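Side-chain contacts in Glyco_hydro_cc domain-containing protein (PDB 6UB0), which hydrolyses beta-1,3-glucan as a curdlan-specific exo-beta-1,3-glucanase of glycoside hydrolase family 128 and binds laminaribiose at its -2 and -1 subsites: residues 151-156 / 194-199; 155-160 / 172-177; 188-193 / 221-226. One frame throughout, in Å; residues are numbered along the deposited sequence.

Contact 1. Residues 151-156 / 194-199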
loop_
_atom_site.group_PDB
_atom_site.type_symbol
_atom_site.label_atom_id
_atom_site.label_comp_id
_atom_site.label_asym_id
_atom_site.label_seq_id
_atom_site.Cartn_x
_atom_site.Cartn_y
_atom_site.Cartn_z
ATOM N N ASP A 151 -3.383 -8.390 -17.474
ATOM C CA ASP A 151 -4.792 -8.761 -17.203
ATOM C C ASP A 151 -4.891 -9.180 -15.715
ATOM O O ASP A 151 -5.873 -8.903 -14.934
ATOM C CB ASP A 151 -5.255 -9.892 -18.121
ATOM C CG ASP A 151 -4.675 -9.689 -19.503
ATOM O OD1 ASP A 151 -5.180 -8.781 -20.175
ATOM O OD2 ASP A 151 -3.654 -10.380 -19.835
ATOM N N ASP A 152 -3.975 -10.127 -15.354
ATOM C CA ASP A 152 -3.986 -10.775 -14.024
ATOM C C ASP A 152 -3.929 -9.643 -12.983
ATOM O O ASP A 152 -4.659 -9.730 -11.971
ATOM C CB ASP A 152 -2.874 -11.810 -13.882
ATOM C CG ASP A 152 -2.697 -12.322 -12.469
ATOM O OD1 ASP A 152 -3.649 -12.945 -11.937
ATOM O OD2 ASP A 152 -1.601 -12.114 -11.907
ATOM N N PHE A 153 -3.136 -8.611 -13.251
ATOM C CA PHE A 153 -3.079 -7.404 -12.379
ATOM C C PHE A 153 -4.525 -6.973 -12.078
ATOM O O PHE A 153 -4.952 -7.005 -10.921
ATOM C CB PHE A 153 -2.204 -6.289 -12.959
ATOM C CG PHE A 153 -2.264 -5.027 -12.133
ATOM C CD1 PHE A 153 -1.600 -4.929 -10.912
ATOM C CD2 PHE A 153 -3.071 -3.972 -12.525
ATOM C CE1 PHE A 153 -1.697 -3.775 -10.141
ATOM C CE2 PHE A 153 -3.178 -2.826 -11.750
ATOM C CZ PHE A 153 -2.479 -2.725 -10.566
ATOM N N LYS A 154 -5.292 -6.687 -13.115
ATOM C CA LYS A 154 -6.617 -6.012 -13.037
ATOM C C LYS A 154 -7.649 -6.907 -12.352
ATOM O O LYS A 154 -8.525 -6.377 -11.652
ATOM C CB LYS A 154 -7.030 -5.626 -14.455
ATOM C CG LYS A 154 -6.006 -4.748 -15.159
ATOM C CD LYS A 154 -6.364 -4.411 -16.600
ATOM C CE LYS A 154 -7.129 -3.115 -16.728
ATOM N NZ LYS A 154 -7.211 -2.652 -18.130
ATOM N N ARG A 155 -7.576 -8.217 -12.598
ATOM C CA ARG A 155 -8.499 -9.251 -12.068
ATOM C C ARG A 155 -8.319 -9.255 -10.551
ATOM O O ARG A 155 -9.318 -9.113 -9.772
ATOM C CB ARG A 155 -8.116 -10.578 -12.755
ATOM C CG ARG A 155 -8.779 -11.845 -12.223
ATOM C CD ARG A 155 -8.329 -12.292 -10.825
ATOM N NE ARG A 155 -6.891 -12.589 -10.681
ATOM C CZ ARG A 155 -6.288 -12.996 -9.551
ATOM N NH1 ARG A 155 -6.976 -13.126 -8.426
ATOM N NH2 ARG A 155 -4.985 -13.243 -9.544
ATOM N N TYR A 156 -7.045 -9.369 -10.167
ATOM C CA TYR A 156 -6.580 -9.387 -8.766
ATOM C C TYR A 156 -7.169 -8.167 -8.045
ATOM O O TYR A 156 -7.712 -8.285 -6.962
ATOM C CB TYR A 156 -5.048 -9.417 -8.702
ATOM C CG TYR A 156 -4.543 -9.291 -7.293
ATOM C CD1 TYR A 156 -4.524 -10.374 -6.440
ATOM C CD2 TYR A 156 -4.093 -8.076 -6.795
ATOM C CE1 TYR A 156 -4.084 -10.266 -5.130
ATOM C CE2 TYR A 156 -3.669 -7.949 -5.479
ATOM C CZ TYR A 156 -3.660 -9.043 -4.641
ATOM O OH TYR A 156 -3.185 -8.919 -3.376
ATOM N N LEU A 194 -1.936 2.708 -15.145
ATOM C CA LEU A 194 -2.109 4.004 -14.417
ATOM C C LEU A 194 -3.465 4.660 -14.723
ATOM O O LEU A 194 -4.191 5.084 -13.814
ATOM C CB LEU A 194 -0.932 4.945 -14.700
ATOM C CG LEU A 194 0.373 4.623 -13.968
ATOM C CD1 LEU A 194 1.452 5.670 -14.188
ATOM C CD2 LEU A 194 0.128 4.437 -12.467
ATOM N N PRO A 195 -3.887 4.762 -15.998
ATOM C CA PRO A 195 -5.214 5.305 -16.297
ATOM C C PRO A 195 -6.331 4.456 -15.651
ATOM O O PRO A 195 -7.236 5.007 -15.045
ATOM C CB PRO A 195 -5.291 5.277 -17.831
ATOM C CG PRO A 195 -3.871 5.060 -18.325
ATOM C CD PRO A 195 -3.148 4.344 -17.198
ATOM N N TRP A 196 -6.205 3.137 -15.730
ATOM C CA TRP A 196 -7.197 2.153 -15.221
ATOM C C TRP A 196 -7.353 2.319 -13.701
ATOM O O TRP A 196 -8.519 2.422 -13.164
ATOM C CB TRP A 196 -6.730 0.738 -15.606
ATOM C CG TRP A 196 -7.733 -0.313 -15.267
ATOM C CD1 TRP A 196 -8.831 -0.634 -16.002
ATOM C CD2 TRP A 196 -7.777 -1.131 -14.083
ATOM N NE1 TRP A 196 -9.564 -1.593 -15.355
ATOM C CE2 TRP A 196 -8.935 -1.930 -14.187
ATOM C CE3 TRP A 196 -6.957 -1.274 -12.959
ATOM C CZ2 TRP A 196 -9.290 -2.855 -13.212
ATOM C CZ3 TRP A 196 -7.320 -2.173 -11.989
ATOM C CH2 TRP A 196 -8.468 -2.962 -12.121
ATOM N N LEU A 197 -6.209 2.400 -13.019
ATOM C CA LEU A 197 -6.186 2.630 -11.547
ATOM C C LEU A 197 -6.822 3.994 -11.285
ATOM O O LEU A 197 -7.622 4.099 -10.340
ATOM C CB LEU A 197 -4.746 2.504 -11.021
ATOM C CG LEU A 197 -4.164 1.092 -11.093
ATOM C CD1 LEU A 197 -2.643 1.086 -11.034
ATOM C CD2 LEU A 197 -4.735 0.229 -9.971
ATOM N N ASP A 198 -6.489 5.012 -12.082
ATOM C CA ASP A 198 -6.921 6.416 -11.802
ATOM C C ASP A 198 -8.466 6.562 -11.925
ATOM O O ASP A 198 -9.081 7.349 -11.159
ATOM C CB ASP A 198 -6.167 7.362 -12.737
ATOM C CG ASP A 198 -4.790 7.687 -12.193
ATOM O OD1 ASP A 198 -4.590 7.476 -10.952
ATOM O OD2 ASP A 198 -3.927 8.111 -12.988
ATOM N N SER A 199 -9.105 5.814 -12.813
ATOM C CA SER A 199 -10.577 5.902 -13.027
ATOM C C SER A 199 -11.308 4.794 -12.258
ATOM O O SER A 199 -12.534 4.972 -12.015
ATOM C CB SER A 199 -10.891 5.881 -14.485
ATOM O OG SER A 199 -10.131 4.856 -15.092
#

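Contact 2. Residues 155-160 / 172-177. With GLC (alpha-D-glucopyranose), chain B.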
loop_
_atom_site.group_PDB
_atom_site.type_symbol
_atom_site.label_atom_id
_atom_site.label_comp_id
_atom_site.label_asym_id
_atom_site.label_seq_id
_atom_site.Cartn_x
_atom_site.Cartn_y
_atom_site.Cartn_z
ATOM N N ARG A 155 -7.576 -8.217 -12.598
ATOM C CA ARG A 155 -8.499 -9.251 -12.068
ATOM C C ARG A 155 -8.319 -9.255 -10.551
ATOM O O ARG A 155 -9.318 -9.113 -9.772
ATOM C CB ARG A 155 -8.116 -10.578 -12.755
ATOM C CG ARG A 155 -8.779 -11.845 -12.223
ATOM C CD ARG A 155 -8.329 -12.292 -10.825
ATOM N NE ARG A 155 -6.891 -12.589 -10.681
ATOM C CZ ARG A 155 -6.288 -12.996 -9.551
ATOM N NH1 ARG A 155 -6.976 -13.126 -8.426
ATOM N NH2 ARG A 155 -4.985 -13.243 -9.544
ATOM N N TYR A 156 -7.045 -9.369 -10.167
ATOM C CA TYR A 156 -6.580 -9.387 -8.766
ATOM C C TYR A 156 -7.169 -8.167 -8.045
ATOM O O TYR A 156 -7.712 -8.285 -6.962
ATOM C CB TYR A 156 -5.048 -9.417 -8.702
ATOM C CG TYR A 156 -4.543 -9.291 -7.293
ATOM C CD1 TYR A 156 -4.524 -10.374 -6.440
ATOM C CD2 TYR A 156 -4.093 -8.076 -6.795
ATOM C CE1 TYR A 156 -4.084 -10.266 -5.130
ATOM C CE2 TYR A 156 -3.669 -7.949 -5.479
ATOM C CZ TYR A 156 -3.660 -9.043 -4.641
ATOM O OH TYR A 156 -3.185 -8.919 -3.376
ATOM N N VAL A 157 -7.010 -6.991 -8.636
ATOM C CA VAL A 157 -7.419 -5.702 -7.988
ATOM C C VAL A 157 -8.943 -5.697 -7.823
ATOM O O VAL A 157 -9.461 -5.336 -6.723
ATOM C CB VAL A 157 -6.916 -4.485 -8.784
ATOM C CG1 VAL A 157 -7.407 -3.202 -8.158
ATOM C CG2 VAL A 157 -5.400 -4.478 -8.889
ATOM N N SER A 158 -9.646 -6.099 -8.869
ATOM C CA SER A 158 -11.119 -6.261 -8.852
ATOM C C SER A 158 -11.499 -7.283 -7.787
ATOM O O SER A 158 -12.375 -6.988 -7.010
ATOM C CB SER A 158 -11.604 -6.629 -10.193
ATOM O OG SER A 158 -10.987 -5.773 -11.148
ATOM N N GLU A 159 -10.815 -8.416 -7.739
ATOM C CA GLU A 159 -11.112 -9.487 -6.752
ATOM C C GLU A 159 -10.890 -8.929 -5.340
ATOM O O GLU A 159 -11.707 -9.252 -4.438
ATOM C CB GLU A 159 -10.251 -10.711 -7.044
ATOM C CG GLU A 159 -10.832 -12.012 -6.515
ATOM C CD GLU A 159 -10.423 -13.220 -7.340
ATOM O OE1 GLU A 159 -9.266 -13.230 -7.832
ATOM O OE2 GLU A 159 -11.277 -14.146 -7.525
ATOM N N ALA A 160 -9.855 -8.095 -5.156
ATOM C CA ALA A 160 -9.569 -7.454 -3.850
ATOM C C ALA A 160 -10.733 -6.523 -3.519
ATOM O O ALA A 160 -11.211 -6.539 -2.377
ATOM C CB ALA A 160 -8.253 -6.730 -3.891
ATOM N N VAL A 172 -9.959 -0.051 -1.810
ATOM C CA VAL A 172 -8.611 -0.642 -1.581
ATOM C C VAL A 172 -7.524 0.388 -1.899
ATOM O O VAL A 172 -7.657 1.134 -2.892
ATOM C CB VAL A 172 -8.344 -1.965 -2.341
ATOM C CG1 VAL A 172 -9.557 -2.904 -2.335
ATOM C CG2 VAL A 172 -7.855 -1.786 -3.771
ATOM N N TRP A 173 -6.398 0.287 -1.194
ATOM C CA TRP A 173 -5.124 0.831 -1.748
ATOM C C TRP A 173 -4.277 -0.321 -2.330
ATOM O O TRP A 173 -3.996 -1.282 -1.618
ATOM C CB TRP A 173 -4.301 1.582 -0.714
ATOM C CG TRP A 173 -5.002 2.731 -0.062
ATOM C CD1 TRP A 173 -6.332 3.037 -0.069
ATOM C CD2 TRP A 173 -4.380 3.654 0.835
ATOM N NE1 TRP A 173 -6.561 4.149 0.699
ATOM C CE2 TRP A 173 -5.385 4.527 1.290
ATOM C CE3 TRP A 173 -3.053 3.844 1.252
ATOM C CZ2 TRP A 173 -5.097 5.587 2.148
ATOM C CZ3 TRP A 173 -2.776 4.858 2.148
ATOM C CH2 TRP A 173 -3.793 5.723 2.588
ATOM N N VAL A 174 -3.779 -0.132 -3.533
ATOM C CA VAL A 174 -2.739 -1.020 -4.125
ATOM C C VAL A 174 -1.387 -0.436 -3.733
ATOM O O VAL A 174 -0.855 0.486 -4.442
ATOM C CB VAL A 174 -2.840 -1.188 -5.653
ATOM C CG1 VAL A 174 -1.892 -2.275 -6.107
ATOM C CG2 VAL A 174 -4.252 -1.482 -6.158
ATOM N N THR A 175 -0.909 -0.816 -2.586
ATOM C CA THR A 175 0.262 -0.133 -1.957
ATOM C C THR A 175 1.563 -0.607 -2.599
ATOM O O THR A 175 2.581 -0.021 -2.314
ATOM C CB THR A 175 0.254 -0.250 -0.431
ATOM O OG1 THR A 175 0.121 -1.600 -0.022
ATOM C CG2 THR A 175 -0.921 0.459 0.226
ATOM N N GLU A 176 1.519 -1.695 -3.388
ATOM C CA GLU A 176 2.663 -2.141 -4.207
ATOM C C GLU A 176 2.110 -2.707 -5.516
ATOM O O GLU A 176 1.325 -3.635 -5.457
ATOM C CB GLU A 176 3.469 -3.276 -3.598
ATOM C CG GLU A 176 4.291 -2.942 -2.376
ATOM C CD GLU A 176 5.091 -4.082 -1.787
ATOM O OE1 GLU A 176 5.171 -5.148 -2.430
ATOM O OE2 GLU A 176 5.571 -3.940 -0.655
ATOM N N PHE A 177 2.595 -2.226 -6.656
ATOM C CA PHE A 177 2.515 -3.042 -7.896
ATOM C C PHE A 177 3.779 -2.865 -8.727
ATOM O O PHE A 177 4.350 -1.779 -8.744
ATOM C CB PHE A 177 1.225 -2.682 -8.613
ATOM C CG PHE A 177 1.185 -1.258 -9.086
ATOM C CD1 PHE A 177 1.681 -0.918 -10.337
ATOM C CD2 PHE A 177 0.658 -0.259 -8.287
ATOM C CE1 PHE A 177 1.670 0.405 -10.756
ATOM C CE2 PHE A 177 0.607 1.039 -8.739
ATOM C CZ PHE A 177 1.083 1.360 -9.993
HETATM C C1 GLC B . 7.180 -7.408 -1.440
HETATM C C2 GLC B . 7.591 -6.984 -0.022
HETATM C C3 GLC B . 9.041 -6.496 0.007
HETATM C C4 GLC B . 9.953 -7.551 -0.674
HETATM C C5 GLC B . 9.420 -7.977 -2.016
HETATM C C6 GLC B . 10.255 -9.040 -2.761
HETATM O O1 GLC B . 7.300 -6.358 -2.412
HETATM O O2 GLC B . 6.796 -5.945 0.597
HETATM O O3 GLC B . 9.415 -6.235 1.359
HETATM O O4 GLC B . 11.182 -6.962 -0.938
HETATM O O5 GLC B . 8.095 -8.470 -1.814
HETATM O O6 GLC B . 10.803 -9.849 -1.762
#

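Contact 3. Residues 188-193 / 221-226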
loop_
_atom_site.group_PDB
_atom_site.type_symbol
_atom_site.label_atom_id
_atom_site.label_comp_id
_atom_site.label_asym_id
_atom_site.label_seq_id
_atom_site.Cartn_x
_atom_site.Cartn_y
_atom_site.Cartn_z
ATOM N N ASN A 188 5.518 0.434 -20.626
ATOM C CA ASN A 188 4.256 0.100 -21.353
ATOM C C ASN A 188 3.183 -0.350 -20.360
ATOM O O ASN A 188 1.988 0.040 -20.499
ATOM C CB ASN A 188 4.510 -0.953 -22.437
ATOM C CG ASN A 188 5.014 -0.345 -23.727
ATOM O OD1 ASN A 188 5.698 0.688 -23.717
ATOM N ND2 ASN A 188 4.668 -0.969 -24.846
ATOM N N PHE A 189 3.616 -1.097 -19.348
ATOM C CA PHE A 189 2.748 -1.630 -18.271
ATOM C C PHE A 189 2.090 -0.423 -17.575
ATOM O O PHE A 189 0.829 -0.348 -17.458
ATOM C CB PHE A 189 3.615 -2.545 -17.407
ATOM C CG PHE A 189 2.951 -3.048 -16.157
ATOM C CD1 PHE A 189 3.103 -2.346 -14.969
ATOM C CD2 PHE A 189 2.198 -4.213 -16.146
ATOM C CE1 PHE A 189 2.474 -2.774 -13.815
ATOM C CE2 PHE A 189 1.604 -4.661 -14.970
ATOM C CZ PHE A 189 1.754 -3.941 -13.808
ATOM N N LEU A 190 2.906 0.569 -17.204
ATOM C CA LEU A 190 2.387 1.774 -16.486
ATOM C C LEU A 190 1.400 2.524 -17.391
ATOM O O LEU A 190 0.367 3.068 -16.892
ATOM C CB LEU A 190 3.555 2.678 -16.061
ATOM C CG LEU A 190 4.412 2.145 -14.908
ATOM C CD1 LEU A 190 5.680 2.958 -14.750
ATOM C CD2 LEU A 190 3.603 2.120 -13.613
ATOM N N LYS A 191 1.670 2.556 -18.692
ATOM C CA LYS A 191 0.730 3.166 -19.674
ATOM C C LYS A 191 -0.657 2.507 -19.644
ATOM O O LYS A 191 -1.642 3.242 -19.901
ATOM C CB LYS A 191 1.271 3.068 -21.102
ATOM C CG LYS A 191 2.566 3.827 -21.322
ATOM C CD LYS A 191 2.858 4.079 -22.783
ATOM C CE LYS A 191 4.053 4.986 -22.989
ATOM N NZ LYS A 191 3.754 6.007 -24.015
ATOM N N GLU A 192 -0.741 1.198 -19.379
ATOM C CA GLU A 192 -2.027 0.454 -19.341
ATOM C C GLU A 192 -2.694 0.626 -17.961
ATOM O O GLU A 192 -3.896 1.011 -17.900
ATOM C CB GLU A 192 -1.732 -1.013 -19.696
ATOM C CG GLU A 192 -2.905 -1.980 -19.584
ATOM C CD GLU A 192 -4.055 -1.805 -20.555
ATOM O OE1 GLU A 192 -3.804 -1.395 -21.706
ATOM O OE2 GLU A 192 -5.199 -2.104 -20.160
ATOM N N VAL A 193 -1.950 0.412 -16.873
ATOM C CA VAL A 193 -2.554 0.309 -15.505
ATOM C C VAL A 193 -2.788 1.709 -14.890
ATOM O O VAL A 193 -3.811 1.898 -14.186
ATOM C CB VAL A 193 -1.700 -0.631 -14.633
ATOM C CG1 VAL A 193 -1.396 -1.919 -15.393
ATOM C CG2 VAL A 193 -0.400 0.002 -14.140
ATOM N N THR A 221 15.222 7.227 -13.556
ATOM C CA THR A 221 15.291 6.313 -14.722
ATOM C C THR A 221 14.145 6.658 -15.679
ATOM O O THR A 221 13.348 7.533 -15.354
ATOM C CB THR A 221 15.215 4.854 -14.246
ATOM O OG1 THR A 221 13.831 4.570 -14.015
ATOM C CG2 THR A 221 16.045 4.605 -13.003
ATOM N N SER A 222 14.012 5.945 -16.807
ATOM C CA SER A 222 12.915 6.195 -17.789
ATOM C C SER A 222 11.583 5.685 -17.234
ATOM O O SER A 222 10.491 6.210 -17.618
ATOM C CB SER A 222 13.198 5.586 -19.128
ATOM O OG SER A 222 12.608 4.303 -19.214
ATOM N N VAL A 223 11.668 4.682 -16.361
ATOM C CA VAL A 223 10.467 4.178 -15.640
ATOM C C VAL A 223 9.971 5.266 -14.675
ATOM O O VAL A 223 8.750 5.474 -14.610
ATOM C CB VAL A 223 10.774 2.845 -14.950
ATOM C CG1 VAL A 223 9.495 2.175 -14.452
ATOM C CG2 VAL A 223 11.549 1.916 -15.877
ATOM N N GLY A 224 10.892 5.905 -13.954
ATOM C CA GLY A 224 10.650 7.076 -13.083
ATOM C C GLY A 224 9.846 8.175 -13.764
ATOM O O GLY A 224 8.829 8.652 -13.188
ATOM N N LYS A 225 10.306 8.624 -14.925
ATOM C CA LYS A 225 9.629 9.679 -15.726
ATOM C C LYS A 225 8.197 9.291 -16.072
ATOM O O LYS A 225 7.319 10.154 -15.998
ATOM C CB LYS A 225 10.328 9.891 -17.065
ATOM C CG LYS A 225 11.602 10.712 -17.031
ATOM C CD LYS A 225 12.367 10.597 -18.346
ATOM C CE LYS A 225 13.488 11.605 -18.487
ATOM N NZ LYS A 225 13.784 11.905 -19.912
ATOM N N ALA A 226 7.974 8.054 -16.501
ATOM C CA ALA A 226 6.634 7.550 -16.862
ATOM C C ALA A 226 5.703 7.643 -15.643
ATOM O O ALA A 226 4.515 8.045 -15.787
ATOM C CB ALA A 226 6.736 6.129 -17.347
#

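Contact 1. Residues 151-156 / 194-199
Lys-154 lies across the indole of Trp-196, where two helices of the TIM barrel pack side by side on the outside of the strands. The axes of segments 151-156 and 194-199 lie 12° from parallel and come no nearer than 11.8 Å, so long side chains bridge the gap. Of the lysine chain, CB sits 3.8 Å from Trp-196 CZ2, over the six-membered ring near its rim. CG, anti to the carbonyl carbon (chi1 -57°), stands over the middle of the same ring. A bend at chi3 then carries CE over the five-membered ring, although the modelled spacing there is too tight to interpret. NZ ends over the same face, 3.8 Å from the centroid of the five-membered ring, in a cation-pi contact. The ammonium also has a salt bridge to Glu-192, one turn before Trp-196 on its helix. The charged end is thus shared between a carboxylate and an aromatic face. Deeper in, Phe-153 points its ring edge at Leu-197, and the two side chains cross at about a right angle. Trp-143 meets the Phe-153 ring as well. Both methyls of Leu-197 touch the ring tip: Phe-153 CZ is 3.8 Å from Leu-197 CD1 and from Leu-197 CD2.

Contact 2. Residues 155-160 / 172-177
Val-172 opens strand 172-180 with its CG1 against Ala-160 of helix 150-166. CG1 is 4.3 Å from Ala-160 CB and 4.0 Å from the backbone C of Ala-160. This is the helix-on-strand packing of a beta-alpha-beta unit in the TIM barrel. Trp-173 points to the other side of the strand, where it stacks on Phe-138 and its NE1 bonds to Glu-204. Val-174 returns to the helix. Its CG2, anti to the carbonyl carbon, meets Val-157 CG1 at 4.1 Å, methyl to methyl, with the side chains crossing at about a right angle. Thr-175 faces the barrel interior beside Leu-71 and His-142. Glu-176 then reaches the glycan pocket on a chain extended beyond CG. Its two carboxylate oxygens take separate sugar hydroxyls: OE2 accepts from glucose O2 at 2.7 Å, and OE1 accepts from O1, modelled so short that its length is doubtful. His-144 also bonds to OE1 and Trp-29 to OE2, so each oxygen has a protein partner and a sugar partner. Phe-177 turns back toward helix 183-199. Glu-176, which takes no part in the packing, turns its carboxylate to the sugar. Between segments 155-160 and 172-177 the contact is apolar, so it rests on shape and burial.

Contact 3. Residues 188-193 / 221-226
Leu-190 reaches from helix 183-199 to the C-terminal helix 222-229 on the outer layer of the TIM barrel. One methyl does the touching. Leu-190 CD1 is 3.9 Å from Val-223 CG1 and 4.2 Å from Ala-226 CB, so it meets residues one turn apart on the partner helix. The leucine and valine side chains cross at about a right angle. Leu-190 CG stands anti to the carbonyl carbon (chi1 -72°), and the chain extends toward the other helix from there. Its second branch faces inward and packs on Phe-177 of strand 172-180. Val-223 has CG1 anti to its backbone N, which places this methyl against the leucine. Val-223 also touches Gln-186, and Ala-226 touches Val-187, so the preceding turn of helix 183-199 borders the same packing. Ile-230, at the chain end, packs on Leu-190 too. Farther out, polar groups fix the start of the C-terminal helix. Ser-222 OG bonds to Glu-183, at the beginning of the partner helix. Thr-221 is the N-cap, and its OG1 also bonds to Leu-214 O. The main capping bond is nearly straight: Gly-224 N donates to Thr-221 OG1 at 3.2 Å and 173°.

Contacts 1 and 2 use different neighbours of helix 150-166: contact 1 joins it to the next barrel helix, contact 2 to the strand that follows it. Contact 3 takes helix 183-199 onward to the C-terminal helix. Contact 2 is buried nearest the chain centre and contains purely aliphatic packing, with a pocket residue on the same strand. Contact 1 is only partly buried and mixes aromatic, aliphatic and charged groups. Contact 3 lies farther from the centre, yet its touching side chains are buried and apolar. Phe-177 connects all three, packing on Phe-153 and Leu-197 among others. A salt bridge ties contact 1 to contact 3, as does packing of Phe-153 on Val-193.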